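Local coordinates for DUF2787 domain-containing protein (Vibrio cholerae, PDB 2V1L) that is of unknown function but is encoded on a pathogenicity island and shares structural homology with the human P32 protein, at residues Pro16-Ala19 against Leu20-Asn23. Numbering follows the deposited sequence.
Sequences PFHA and LLAN
F17 and L21, one helical turn apart, meet through contrasting first torsions: CG of F17 stands anti to its backbone N (chi1 -170°) and beside its own carbonyl carbon, whereas CG of L21 lies anti to its carbonyl carbon (chi1 -67°) and beside its own backbone N, which brings the L21 methyl CD1 to the CD2/CE2 side of the F17 ring. The resulting side-chain contact is apolar, with F17 CE2 3.8 Å from L21 CD1 and F17 CD2 4.0 Å from the same methyl. That methyl approaches the phenyl ring obliquely; its approach to H18 CD2, at 4.5 Å, is marginal. In the backbone, L21 N donates to F17 O at 3.0 Å. A22 N to H18 O, L20 N to P16 O and N23 N to A19 O complete four successive i to i+4 bonds, the regular pattern of an alpha helix. F17 touches I62, I74 and I77 and L21 touches L64, so this side of the helix faces the sheet; F17 and L20 also touch F130 of helix 117-135. With P16, A19 and N23 exposed, the arrangement is that of an alpha helix packed against an antiparallel sheet, F17 and L21 buried on its inner side.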
ATOM      1  N   PRO A  16      10.195  -8.063   4.374  1.00 29.94           N
ATOM      2  CA  PRO A  16      10.709  -6.928   3.601  1.00 29.98           C
ATOM      3  C   PRO A  16       9.757  -5.716   3.543  1.00 29.90           C
ATOM      4  O   PRO A  16      10.218  -4.576   3.502  1.00 30.23           O
ATOM      5  CB  PRO A  16      10.897  -7.528   2.208  1.00 30.24           C
ATOM      6  CG  PRO A  16      11.095  -8.971   2.461  1.00 29.39           C
ATOM      7  CD  PRO A  16      10.191  -9.296   3.571  1.00 29.21           C
ATOM      8  N   PHE A  17       8.447  -5.957   3.562  1.00 29.78           N
ATOM      9  CA  PHE A  17       7.478  -4.855   3.544  1.00 30.15           C
ATOM     10  C   PHE A  17       7.509  -4.150   4.900  1.00 30.36           C
ATOM     11  O   PHE A  17       7.515  -2.951   4.959  1.00 29.88           O
ATOM     12  CB  PHE A  17       6.081  -5.358   3.202  1.00 29.25           C
ATOM     13  CG  PHE A  17       5.078  -4.255   2.923  1.00 31.09           C
ATOM     14  CD1 PHE A  17       5.028  -3.636   1.682  1.00 28.98           C
ATOM     15  CD2 PHE A  17       4.149  -3.880   3.894  1.00 30.99           C
ATOM     16  CE1 PHE A  17       4.086  -2.638   1.425  1.00 31.63           C
ATOM     17  CE2 PHE A  17       3.203  -2.873   3.643  1.00 31.90           C
ATOM     18  CZ  PHE A  17       3.174  -2.246   2.408  1.00 28.42           C
ATOM     19  N   HIS A  18       7.581  -4.899   5.989  1.00 32.23           N
ATOM     20  CA  HIS A  18       7.703  -4.260   7.322  1.00 33.92           C
ATOM     21  C   HIS A  18       8.969  -3.435   7.468  1.00 34.30           C
ATOM     22  O   HIS A  18       8.931  -2.312   7.984  1.00 35.31           O
ATOM     23  CB  HIS A  18       7.582  -5.286   8.437  1.00 34.20           C
ATOM     24  CG  HIS A  18       6.204  -5.861   8.571  1.00 35.23           C
ATOM     25  ND1 HIS A  18       5.967  -7.213   8.700  1.00 36.03           N
ATOM     26  CD2 HIS A  18       4.989  -5.262   8.599  1.00 35.58           C
ATOM     27  CE1 HIS A  18       4.666  -7.424   8.805  1.00 35.48           C
ATOM     28  NE2 HIS A  18       4.053  -6.255   8.757  1.00 36.62           N
ATOM     29  N   ALA A  19      10.076  -3.991   6.983  1.00 34.73           N
ATOM     30  CA  ALA A  19      11.370  -3.306   6.899  1.00 34.77           C
ATOM     31  C   ALA A  19      11.328  -2.022   6.074  1.00 35.19           C
ATOM     32  O   ALA A  19      11.960  -1.041   6.451  1.00 35.47           O
ATOM     33  CB  ALA A  19      12.459  -4.267   6.345  1.00 34.28           C
ATOM     34  N   LEU A  20      10.630  -2.024   4.936  1.00 36.08           N
ATOM     35  CA  LEU A  20      10.406  -0.769   4.201  1.00 37.28           C
ATOM     36  C   LEU A  20       9.642   0.245   5.052  1.00 38.51           C
ATOM     37  O   LEU A  20      10.059   1.406   5.165  1.00 38.48           O
ATOM     38  CB  LEU A  20       9.684  -0.995   2.863  1.00 37.54           C
ATOM     39  CG  LEU A  20       9.224   0.260   2.101  1.00 37.01           C
ATOM     40  CD1 LEU A  20      10.390   1.190   1.680  1.00 37.05           C
ATOM     41  CD2 LEU A  20       8.418  -0.119   0.900  1.00 36.82           C
ATOM     42  N   LEU A  21       8.544  -0.204   5.663  1.00 40.00           N
ATOM     43  CA  LEU A  21       7.709   0.659   6.513  1.00 41.55           C
ATOM     44  C   LEU A  21       8.496   1.169   7.708  1.00 43.44           C
ATOM     45  O   LEU A  21       8.518   2.371   7.966  1.00 43.86           O
ATOM     46  CB  LEU A  21       6.474  -0.080   7.022  1.00 40.62           C
ATOM     47  CG  LEU A  21       5.359  -0.524   6.067  1.00 40.64           C
ATOM     48  CD1 LEU A  21       4.262  -1.233   6.850  1.00 38.37           C
ATOM     49  CD2 LEU A  21       4.785   0.632   5.285  1.00 36.97           C
ATOM     50  N   ALA A  22       9.128   0.247   8.431  1.00 45.30           N
ATOM     51  CA  ALA A  22       9.962   0.585   9.591  1.00 47.75           C
ATOM     52  C   ALA A  22      11.019   1.624   9.229  1.00 49.15           C
ATOM     53  O   ALA A  22      11.219   2.593   9.964  1.00 49.73           O
ATOM     54  CB  ALA A  22      10.617  -0.680  10.173  1.00 47.49           C
ATOM     55  N   ASN A  23      11.669   1.432   8.085  1.00 50.84           N
ATOM     56  CA  ASN A  23      12.722   2.331   7.654  1.00 52.79           C
ATOM     57  C   ASN A  23      12.224   3.750   7.463  1.00 53.55           C
ATOM     58  O   ASN A  23      12.858   4.703   7.916  1.00 53.58           O
ATOM     59  CB  ASN A  23      13.388   1.833   6.362  1.00 53.27           C
ATOM     60  CG  ASN A  23      14.784   2.398   6.172  1.00 55.03           C
ATOM     61  OD1 ASN A  23      15.085   3.016   5.147  1.00 56.69           O
ATOM     62  ND2 ASN A  23      15.648   2.196   7.174  1.00 56.37           N
TER